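Local structure of metallophosphoesterase (Sphaerobacter thermophilus, 3RQZ) at residues Val153-Glu159 with Arg183-Gly189; Ala14-Ala18 with Tyr220-Thr225; Asp112-Gly118 with Thr143-Gly149. The protein probably acts as a zinc-dependent phosphatase, binding zinc ions in a site of the kind used by calcineurin-like phosphoesterases. All coordinates share one frame; numbering follows the deposited sequence.

Interaction 1. Residues Val153-Glu159 with Arg183-Gly189; sequences VPLYIRE and RYIINPG
Arg158 swings its CG anti to the backbone N (chi1 -161°), and Tyr184 sets its ring anti to its own carbonyl carbon (chi1 -81°); together these turns bring the arginine methylenes over one face of the phenol. Arg158 CG sits 3.9 Å from the centroid of the Tyr184 ring in a CH-pi contact, offset toward the rim, while Arg158 CD runs on past the hydroxyl oxygen. The charged end then continues beyond the tyrosine to a salt bridge with Asp160. On the same face of the sheet the CD1 tip of Ile186 meets CB of Tyr156, and the Tyr156 hydroxyl reaches Glu175.

At the far end of the pairing Glu159 N donates to Arg183 O at 2.9 Å, and beside this main-chain bond Arg183 NH1 forms a salt bridge with Glu159 OE2 at 2.8 Å. The acceptor lies close to the guanidinium plane, but the nitrogen approaches from above the carboxylate, the two planes being 66° apart. Water 1 ties the other oxygen, Glu159 OE1, to Arg183 N. The guanidinium is held further by the carbonyls of Phe138, Phe141 and Thr143, so its position is fixed from several directions.

Between these points the backbones pair antiparallel. Leu155 with Asn187 and Ile157 with Ile185 are hydrogen-bonded pairs, the shortest bond being Asn187 N to Leu155 O at 2.8 Å. Ile157 and Ile185 lie side by side on the other face, where Leu155 and Asn187 also point. Asn187 OD1 takes the backbone N of Gly189 at 2.8 Å, an Asx turn that folds the chain around Pro188. This is an antiparallel strand pair at the margin of a mixed beta-sheet, with 154-158 outermost, within the calcineurin-like phosphoesterase fold.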
loop_
_atom_site.group_PDB
_atom_site.type_symbol
_atom_site.label_atom_id
_atom_site.label_comp_id
_atom_site.label_asym_id
_atom_site.label_seq_id
_atom_site.Cartn_x
_atom_site.Cartn_y
_atom_site.Cartn_z
ATOM N N VAL A 153 5.504 -5.997 -1.413
ATOM C CA VAL A 153 5.534 -7.263 -2.145
ATOM C C VAL A 153 4.176 -7.933 -1.986
ATOM O O VAL A 153 3.713 -8.131 -0.857
ATOM C CB VAL A 153 6.697 -8.177 -1.666
ATOM C CG1 VAL A 153 6.715 -9.551 -2.447
ATOM C CG2 VAL A 153 8.087 -7.470 -1.838
ATOM N N PRO A 154 3.520 -8.282 -3.109
ATOM C CA PRO A 154 2.254 -8.975 -2.920
ATOM C C PRO A 154 2.472 -10.354 -2.294
ATOM O O PRO A 154 3.515 -10.981 -2.500
ATOM C CB PRO A 154 1.656 -9.052 -4.342
ATOM C CG PRO A 154 2.831 -8.981 -5.244
ATOM C CD PRO A 154 3.853 -8.100 -4.535
ATOM N N LEU A 155 1.486 -10.816 -1.528
ATOM C CA LEU A 155 1.653 -11.976 -0.664
ATOM C C LEU A 155 0.277 -12.498 -0.262
ATOM O O LEU A 155 -0.679 -11.719 -0.135
ATOM C CB LEU A 155 2.422 -11.561 0.616
ATOM C CG LEU A 155 2.638 -12.579 1.742
ATOM C CD1 LEU A 155 4.044 -12.473 2.363
ATOM C CD2 LEU A 155 1.574 -12.455 2.852
ATOM N N TYR A 156 0.181 -13.815 -0.070
ATOM C CA TYR A 156 -0.927 -14.399 0.651
ATOM C C TYR A 156 -0.463 -15.627 1.439
ATOM O O TYR A 156 0.413 -16.381 0.999
ATOM C CB TYR A 156 -2.132 -14.726 -0.267
ATOM C CG TYR A 156 -1.908 -15.780 -1.342
ATOM C CD1 TYR A 156 -1.544 -15.406 -2.640
ATOM C CD2 TYR A 156 -2.087 -17.142 -1.066
ATOM C CE1 TYR A 156 -1.333 -16.362 -3.627
ATOM C CE2 TYR A 156 -1.903 -18.121 -2.053
ATOM C CZ TYR A 156 -1.530 -17.717 -3.331
ATOM O OH TYR A 156 -1.328 -18.645 -4.309
ATOM N N ILE A 157 -1.042 -15.810 2.617
ATOM C CA ILE A 157 -0.795 -17.039 3.396
ATOM C C ILE A 157 -2.088 -17.419 4.126
ATOM O O ILE A 157 -2.775 -16.542 4.619
ATOM C CB ILE A 157 0.384 -16.840 4.386
ATOM C CG1 ILE A 157 0.791 -18.166 5.036
ATOM C CG2 ILE A 157 0.055 -15.717 5.438
ATOM C CD1 ILE A 157 2.188 -18.092 5.730
ATOM N N ARG A 158 -2.437 -18.710 4.132
ATOM C CA ARG A 158 -3.552 -19.200 4.955
ATOM C C ARG A 158 -3.109 -19.505 6.403
ATOM O O ARG A 158 -1.931 -19.731 6.683
ATOM C CB ARG A 158 -4.253 -20.408 4.308
ATOM C CG ARG A 158 -5.665 -20.656 4.851
ATOM C CD ARG A 158 -6.515 -21.542 3.955
ATOM N NE ARG A 158 -5.707 -22.552 3.294
ATOM C CZ ARG A 158 -5.767 -23.850 3.549
ATOM N NH1 ARG A 158 -4.964 -24.685 2.891
ATOM N NH2 ARG A 158 -6.642 -24.324 4.444
ATOM N N GLU A 159 -4.066 -19.489 7.318
ATOM C CA GLU A 159 -3.774 -19.671 8.742
ATOM C C GLU A 159 -3.108 -21.019 9.038
ATOM O O GLU A 159 -2.110 -21.071 9.763
ATOM C CB GLU A 159 -5.053 -19.486 9.557
ATOM C CG GLU A 159 -4.893 -19.648 11.056
ATOM C CD GLU A 159 -6.192 -19.385 11.824
ATOM O OE1 GLU A 159 -7.281 -19.770 11.333
ATOM O OE2 GLU A 159 -6.134 -18.801 12.925
ATOM N N ARG A 183 -8.761 -18.761 7.093
ATOM C CA ARG A 183 -8.481 -17.356 7.252
ATOM C C ARG A 183 -7.193 -17.034 6.492
ATOM O O ARG A 183 -6.342 -17.911 6.348
ATOM C CB ARG A 183 -8.328 -17.086 8.732
ATOM C CG ARG A 183 -9.514 -17.598 9.542
ATOM C CD ARG A 183 -9.191 -17.494 11.021
ATOM N NE ARG A 183 -9.122 -16.111 11.362
ATOM C CZ ARG A 183 -8.268 -15.551 12.210
ATOM N NH1 ARG A 183 -7.349 -16.252 12.871
ATOM N NH2 ARG A 183 -8.364 -14.256 12.384
ATOM N N TYR A 184 -7.061 -15.790 6.014
ATOM C CA TYR A 184 -5.940 -15.379 5.147
ATOM C C TYR A 184 -5.367 -14.042 5.569
ATOM O O TYR A 184 -6.123 -13.161 6.006
ATOM C CB TYR A 184 -6.400 -15.232 3.684
ATOM C CG TYR A 184 -6.480 -16.543 2.955
ATOM C CD1 TYR A 184 -5.354 -17.093 2.356
ATOM C CD2 TYR A 184 -7.688 -17.256 2.890
ATOM C CE1 TYR A 184 -5.431 -18.341 1.695
ATOM C CE2 TYR A 184 -7.762 -18.480 2.257
ATOM C CZ TYR A 184 -6.632 -18.998 1.652
ATOM O OH TYR A 184 -6.714 -20.201 1.009
ATOM N N ILE A 185 -4.050 -13.879 5.388
ATOM C CA ILE A 185 -3.400 -12.553 5.441
ATOM C C ILE A 185 -2.995 -12.328 3.989
ATOM O O ILE A 185 -2.409 -13.222 3.390
ATOM C CB ILE A 185 -2.173 -12.543 6.406
ATOM C CG1 ILE A 185 -2.615 -12.656 7.876
ATOM C CG2 ILE A 185 -1.306 -11.287 6.199
ATOM C CD1 ILE A 185 -1.441 -12.788 8.882
ATOM N N ILE A 186 -3.331 -11.162 3.431
ATOM C CA ILE A 186 -3.224 -10.861 2.001
ATOM C C ILE A 186 -2.631 -9.478 1.844
ATOM O O ILE A 186 -3.097 -8.551 2.499
ATOM C CB ILE A 186 -4.657 -10.804 1.329
ATOM C CG1 ILE A 186 -5.423 -12.131 1.460
ATOM C CG2 ILE A 186 -4.583 -10.363 -0.148
ATOM C CD1 ILE A 186 -4.760 -13.234 0.799
ATOM N N ASN A 187 -1.618 -9.345 0.967
ATOM C CA ASN A 187 -0.925 -8.083 0.684
ATOM C C ASN A 187 -1.055 -7.805 -0.824
ATOM O O ASN A 187 -0.705 -8.656 -1.651
ATOM C CB ASN A 187 0.577 -8.198 1.116
ATOM C CG ASN A 187 1.319 -6.868 1.115
ATOM O OD1 ASN A 187 1.114 -6.009 0.233
ATOM N ND2 ASN A 187 2.247 -6.706 2.081
ATOM N N PRO A 188 -1.613 -6.637 -1.199
ATOM C CA PRO A 188 -1.750 -6.299 -2.621
ATOM C C PRO A 188 -0.446 -5.842 -3.300
ATOM O O PRO A 188 -0.464 -5.524 -4.502
ATOM C CB PRO A 188 -2.747 -5.140 -2.586
ATOM C CG PRO A 188 -2.374 -4.416 -1.291
ATOM C CD PRO A 188 -2.176 -5.582 -0.333
ATOM N N GLY A 189 0.660 -5.806 -2.550
ATOM C CA GLY A 189 1.936 -5.247 -3.066
ATOM C C GLY A 189 1.861 -3.720 -3.062
ATOM O O GLY A 189 0.925 -3.137 -2.492
HETATM O O HOH W 1 -8.151 -20.793 9.103
#

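Interaction 2. Residues Ala14-Ala18 with Tyr220-Thr225; sequences ANLVA and YRIADT
Asn15 OD1 is gripped from opposite faces of its carbonyl plane: Thr225 OG1 donates to it at 2.7 Å from the neighbouring segment, and Ala18 N, at 3.1 Å, gives the N-cap bond that starts helix 16-26. Neither donor lies in the plane of the amide. With CG anti to the backbone N (chi1 -168°), the Asn15 amide stretches toward 220-225, and its nitrogen is used as well. Asn15 ND2 donates to Tyr220 OH at 3.0 Å along a bent path, and also serves Gly192 O. The amide plane and the phenol stand nearly perpendicular, 80° apart.

Thr225 OG1 is busy on both accounts, since besides giving its proton to Asn15 it accepts from water 2, which in turn receives Val17 N. Val17 closes in from beside this network: its CB lies 3.3 Å from Thr225 OG1, CG1 meets the edge of the Tyr220 ring, and CG2 rests on Asp224 CB.

The Tyr220 ring is clasped between methyl and methylene groups. Ala18 CB stands squarely above its centre, 3.6 Å from the centroid, and Ile222 CG1 lies over the opposite face nearer the rim. Leu242 of helix 236-244 touches Asn15, Tyr220 and Thr225, giving the polar cluster an apolar neighbour. At the margin, Arg221 NE and Asp224 OD2 form a salt bridge of 2.9 Å. The chemistry implies that the Asn15 amide has its orientation fixed by donors at one end and acceptors at the other; Asn15, two residues after the zinc ligand His13, thereby joins the starts of helices 16-26 and 222-232.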
loop_
_atom_site.group_PDB
_atom_site.type_symbol
_atom_site.label_atom_id
_atom_site.label_comp_id
_atom_site.label_asym_id
_atom_site.label_seq_id
_atom_site.Cartn_x
_atom_site.Cartn_y
_atom_site.Cartn_z
ATOM N N ALA A 14 3.397 8.522 -3.300
ATOM C CA ALA A 14 3.482 9.747 -4.061
ATOM C C ALA A 14 3.826 9.501 -5.541
ATOM O O ALA A 14 4.310 10.390 -6.236
ATOM C CB ALA A 14 4.514 10.702 -3.363
ATOM N N ASN A 15 3.557 8.288 -6.017
ATOM C CA ASN A 15 3.810 7.937 -7.411
ATOM C C ASN A 15 2.484 8.058 -8.193
ATOM O O ASN A 15 1.740 7.090 -8.362
ATOM C CB ASN A 15 4.431 6.530 -7.496
ATOM C CG ASN A 15 5.006 6.198 -8.884
ATOM O OD1 ASN A 15 4.623 6.773 -9.915
ATOM N ND2 ASN A 15 5.947 5.271 -8.900
ATOM N N LEU A 16 2.204 9.278 -8.636
ATOM C CA LEU A 16 0.942 9.629 -9.302
ATOM C C LEU A 16 0.803 8.890 -10.622
ATOM O O LEU A 16 -0.275 8.400 -10.946
ATOM C CB LEU A 16 0.849 11.157 -9.545
ATOM C CG LEU A 16 -0.403 11.702 -10.281
ATOM C CD1 LEU A 16 -1.680 11.350 -9.549
ATOM C CD2 LEU A 16 -0.303 13.195 -10.477
ATOM N N VAL A 17 1.902 8.766 -11.357
ATOM C CA VAL A 17 1.855 8.096 -12.653
ATOM C C VAL A 17 1.443 6.617 -12.422
ATOM O O VAL A 17 0.591 6.102 -13.135
ATOM C CB VAL A 17 3.191 8.202 -13.384
ATOM C CG1 VAL A 17 3.179 7.449 -14.715
ATOM C CG2 VAL A 17 3.535 9.701 -13.609
ATOM N N ALA A 18 2.046 5.958 -11.433
ATOM C CA ALA A 18 1.726 4.567 -11.157
ATOM C C ALA A 18 0.279 4.454 -10.641
ATOM O O ALA A 18 -0.440 3.549 -11.031
ATOM C CB ALA A 18 2.719 3.961 -10.133
ATOM N N TYR A 220 3.721 1.020 -15.981
ATOM C CA TYR A 220 3.391 2.441 -15.971
ATOM C C TYR A 220 4.611 3.177 -16.489
ATOM O O TYR A 220 5.655 2.556 -16.684
ATOM C CB TYR A 220 2.969 2.922 -14.570
ATOM C CG TYR A 220 4.090 2.961 -13.539
ATOM C CD1 TYR A 220 4.413 1.837 -12.785
ATOM C CD2 TYR A 220 4.824 4.144 -13.313
ATOM C CE1 TYR A 220 5.441 1.877 -11.813
ATOM C CE2 TYR A 220 5.862 4.191 -12.348
ATOM C CZ TYR A 220 6.158 3.060 -11.614
ATOM O OH TYR A 220 7.165 3.124 -10.684
ATOM N N ARG A 221 4.485 4.475 -16.743
ATOM C CA ARG A 221 5.595 5.198 -17.339
ATOM C C ARG A 221 6.591 5.628 -16.263
ATOM O O ARG A 221 6.559 6.763 -15.786
ATOM C CB ARG A 221 5.095 6.373 -18.184
ATOM C CG ARG A 221 4.383 5.947 -19.481
ATOM C CD ARG A 221 4.066 7.157 -20.403
ATOM N NE ARG A 221 3.123 8.102 -19.784
ATOM C CZ ARG A 221 1.804 7.905 -19.689
ATOM N NH1 ARG A 221 1.257 6.800 -20.188
ATOM N NH2 ARG A 221 1.020 8.806 -19.093
ATOM N N ILE A 222 7.478 4.702 -15.896
ATOM C CA ILE A 222 8.505 4.931 -14.883
ATOM C C ILE A 222 9.363 6.150 -15.219
ATOM O O ILE A 222 9.683 6.936 -14.329
ATOM C CB ILE A 222 9.416 3.674 -14.709
ATOM C CG1 ILE A 222 8.618 2.513 -14.100
ATOM C CG2 ILE A 222 10.634 3.987 -13.822
ATOM C CD1 ILE A 222 9.325 1.172 -14.247
ATOM N N ALA A 223 9.699 6.312 -16.504
ATOM C CA ALA A 223 10.469 7.464 -16.984
ATOM C C ALA A 223 9.847 8.788 -16.550
ATOM O O ALA A 223 10.565 9.741 -16.233
ATOM C CB ALA A 223 10.601 7.435 -18.512
ATOM N N ASP A 224 8.516 8.843 -16.533
ATOM C CA ASP A 224 7.814 10.097 -16.208
ATOM C C ASP A 224 7.917 10.405 -14.703
ATOM O O ASP A 224 8.178 11.550 -14.304
ATOM C CB ASP A 224 6.337 10.038 -16.627
ATOM C CG ASP A 224 6.133 10.049 -18.143
ATOM O OD1 ASP A 224 7.117 10.114 -18.912
ATOM O OD2 ASP A 224 4.949 9.983 -18.554
ATOM N N THR A 225 7.718 9.389 -13.867
ATOM C CA THR A 225 7.900 9.557 -12.421
ATOM C C THR A 225 9.366 9.928 -12.146
ATOM O O THR A 225 9.656 10.831 -11.358
ATOM C CB THR A 225 7.505 8.291 -11.660
ATOM O OG1 THR A 225 6.090 8.136 -11.740
ATOM C CG2 THR A 225 7.910 8.368 -10.190
HETATM O O HOH W 2 4.542 10.244 -10.314
#

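Interaction 3. Residues Asp112-Gly118 with Thr143-Gly149; sequences DWTVVHG and TPLCFVG
Thr114 on strand 113-116 packs tightly against Thr143, which lies just before the parallel strand 145-147, their OG1 atoms 2.8 Å apart. Thr143 OG1, brought between the backbone N and the carbonyl carbon (chi1 49°), donates to Leu145 O at 2.8 Å. Thr114 N reaches that same oxygen from the opposite face of its plane, so one carbonyl serves both a side chain and the sheet. At the solvent end, where Asp112 is exposed, Leu145 N still bonds to Asp112 O at 3.0 Å, but the aspartate side chain is looser, its OD1 merely 3.6 Å from Pro144 CG.

Phe147 N bonds to Thr114 O at 2.8 Å and Val116 N to Phe147 O at 3.1 Å. The Phe147 ring offers its edge to Trp113 CB, and Phe206 packs on both aromatic residues. Further along, Val116 CG2 lies alongside Val148 CG1, 3.7 Å apart. There the pairing becomes less regular: Gly149 N meets His117 O from above the carbonyl plane, and water 3 bridges Gly118 O to Gly149 O.

The His117 side chain comes within about 3 Å of a zinc ion (nearest atoms), with ND1 held by Leu35 O. Direct backbone bonds thus hold together the two parallel strands of the beta-alpha-beta unit connected by helix 131-137, while the bonds and bridging water at their C-terminal end probably help position the loops facing the metals.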
loop_
_atom_site.group_PDB
_atom_site.type_symbol
_atom_site.label_atom_id
_atom_site.label_comp_id
_atom_site.label_asym_id
_atom_site.label_seq_id
_atom_site.Cartn_x
_atom_site.Cartn_y
_atom_site.Cartn_z
ATOM N N ASP A 112 -16.210 -9.175 7.456
ATOM C CA ASP A 112 -15.209 -10.243 7.285
ATOM C C ASP A 112 -13.764 -9.769 7.089
ATOM O O ASP A 112 -12.881 -10.582 6.802
ATOM C CB ASP A 112 -15.616 -11.154 6.132
ATOM C CG ASP A 112 -16.779 -12.051 6.484
ATOM O OD1 ASP A 112 -17.108 -12.190 7.695
ATOM O OD2 ASP A 112 -17.369 -12.621 5.535
ATOM N N TRP A 113 -13.492 -8.474 7.243
ATOM C CA TRP A 113 -12.104 -8.032 7.031
ATOM C C TRP A 113 -11.537 -7.056 8.036
ATOM O O TRP A 113 -12.249 -6.256 8.589
ATOM C CB TRP A 113 -11.879 -7.504 5.604
ATOM C CG TRP A 113 -12.942 -6.587 5.117
ATOM C CD1 TRP A 113 -13.020 -5.239 5.315
ATOM C CD2 TRP A 113 -14.088 -6.953 4.321
ATOM N NE1 TRP A 113 -14.162 -4.735 4.696
ATOM C CE2 TRP A 113 -14.826 -5.768 4.076
ATOM C CE3 TRP A 113 -14.566 -8.168 3.810
ATOM C CZ2 TRP A 113 -16.021 -5.760 3.330
ATOM C CZ3 TRP A 113 -15.756 -8.165 3.062
ATOM C CH2 TRP A 113 -16.464 -6.960 2.828
ATOM N N THR A 114 -10.225 -7.162 8.251
ATOM C CA THR A 114 -9.469 -6.239 9.060
ATOM C C THR A 114 -8.438 -5.682 8.102
ATOM O O THR A 114 -7.908 -6.441 7.246
ATOM C CB THR A 114 -8.774 -6.973 10.234
ATOM O OG1 THR A 114 -9.781 -7.546 11.089
ATOM C CG2 THR A 114 -7.880 -6.004 11.027
ATOM N N VAL A 115 -8.169 -4.368 8.198
ATOM C CA VAL A 115 -7.211 -3.722 7.287
ATOM C C VAL A 115 -6.252 -2.837 8.101
ATOM O O VAL A 115 -6.705 -2.004 8.917
ATOM C CB VAL A 115 -7.928 -2.837 6.237
ATOM C CG1 VAL A 115 -6.841 -2.136 5.312
ATOM C CG2 VAL A 115 -8.941 -3.666 5.414
ATOM N N VAL A 116 -4.950 -3.062 7.913
ATOM C CA VAL A 116 -3.878 -2.310 8.564
ATOM C C VAL A 116 -2.750 -2.113 7.541
ATOM O O VAL A 116 -2.682 -2.780 6.497
ATOM C CB VAL A 116 -3.273 -3.062 9.798
ATOM C CG1 VAL A 116 -4.290 -3.125 10.976
ATOM C CG2 VAL A 116 -2.822 -4.510 9.397
ATOM N N HIS A 117 -1.852 -1.186 7.840
ATOM C CA HIS A 117 -0.743 -0.973 6.962
ATOM C C HIS A 117 0.306 -2.074 7.112
ATOM O O HIS A 117 0.866 -2.546 6.129
ATOM C CB HIS A 117 -0.087 0.376 7.279
ATOM C CG HIS A 117 1.097 0.656 6.414
ATOM N ND1 HIS A 117 0.971 0.878 5.061
ATOM C CD2 HIS A 117 2.424 0.730 6.694
ATOM C CE1 HIS A 117 2.173 1.077 4.540
ATOM N NE2 HIS A 117 3.070 0.999 5.513
ATOM N N GLY A 118 0.615 -2.425 8.346
ATOM C CA GLY A 118 1.739 -3.326 8.630
ATOM C C GLY A 118 1.249 -4.673 9.135
ATOM O O GLY A 118 1.240 -5.664 8.403
ATOM N N THR A 143 -11.313 -11.667 12.212
ATOM C CA THR A 143 -12.161 -11.744 11.043
ATOM C C THR A 143 -11.574 -12.843 10.131
ATOM O O THR A 143 -10.436 -13.243 10.315
ATOM C CB THR A 143 -12.155 -10.411 10.290
ATOM O OG1 THR A 143 -10.796 -9.979 10.110
ATOM C CG2 THR A 143 -12.910 -9.349 11.079
ATOM N N PRO A 144 -12.349 -13.321 9.151
ATOM C CA PRO A 144 -11.794 -14.270 8.195
ATOM C C PRO A 144 -10.572 -13.723 7.464
ATOM O O PRO A 144 -9.637 -14.472 7.215
ATOM C CB PRO A 144 -12.954 -14.483 7.218
ATOM C CG PRO A 144 -14.167 -14.198 8.027
ATOM C CD PRO A 144 -13.769 -13.044 8.872
ATOM N N LEU A 145 -10.534 -12.421 7.164
ATOM C CA LEU A 145 -9.453 -11.891 6.309
ATOM C C LEU A 145 -8.749 -10.710 6.969
ATOM O O LEU A 145 -9.405 -9.930 7.663
ATOM C CB LEU A 145 -10.034 -11.452 4.957
ATOM C CG LEU A 145 -10.831 -12.429 4.087
ATOM C CD1 LEU A 145 -11.319 -11.645 2.887
ATOM C CD2 LEU A 145 -10.000 -13.647 3.644
ATOM N N CYS A 146 -7.422 -10.624 6.801
ATOM C CA CYS A 146 -6.642 -9.403 7.137
ATOM C C CYS A 146 -5.809 -8.942 5.944
ATOM O O CYS A 146 -5.019 -9.733 5.374
ATOM C CB CYS A 146 -5.709 -9.632 8.334
ATOM S SG CYS A 146 -4.960 -8.076 8.964
ATOM N N PHE A 147 -6.006 -7.687 5.551
ATOM C CA PHE A 147 -5.263 -7.071 4.456
ATOM C C PHE A 147 -4.176 -6.200 5.026
ATOM O O PHE A 147 -4.428 -5.383 5.930
ATOM C CB PHE A 147 -6.188 -6.238 3.541
ATOM C CG PHE A 147 -7.176 -7.081 2.781
ATOM C CD1 PHE A 147 -6.777 -7.744 1.612
ATOM C CD2 PHE A 147 -8.467 -7.298 3.280
ATOM C CE1 PHE A 147 -7.691 -8.555 0.904
ATOM C CE2 PHE A 147 -9.387 -8.087 2.580
ATOM C CZ PHE A 147 -9.006 -8.723 1.397
ATOM N N VAL A 148 -2.972 -6.380 4.498
ATOM C CA VAL A 148 -1.792 -5.660 4.972
ATOM C C VAL A 148 -0.954 -5.144 3.796
ATOM O O VAL A 148 -1.083 -5.657 2.687
ATOM C CB VAL A 148 -0.905 -6.563 5.886
ATOM C CG1 VAL A 148 -1.705 -7.161 7.044
ATOM C CG2 VAL A 148 -0.220 -7.704 5.079
ATOM N N GLY A 149 -0.102 -4.138 4.034
ATOM C CA GLY A 149 0.841 -3.634 3.013
ATOM C C GLY A 149 2.264 -3.640 3.554
ATOM O O GLY A 149 2.718 -4.666 4.121
HETATM O O HOH W 3 3.151 -6.339 6.371
#

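How the interactions relate
Interactions 1 and 3 belong to one mixed sheet, their centres 9 Å apart: strands 145-147 and 184-188 are neighbours in it, joined by Ile186 N to Cys146 O and Val148 N to Ile186 O. The strand order is 113-116, 145-147, 184-188, 154-158. Along the chain interaction 3 closes before interaction 1 opens, and the span between 14-18 and 220-225 contains both. Interaction 2 lies across the chain's centre, about 25 and 27 Å from interactions 1 and 3 between centres, and pairs helix starts instead of strands. Each region borders zinc ligands in sequence: His13 directly precedes 14-18, whereas His150 and His152 lie in the three-residue connection 150-152 between 143-149 and 153-159.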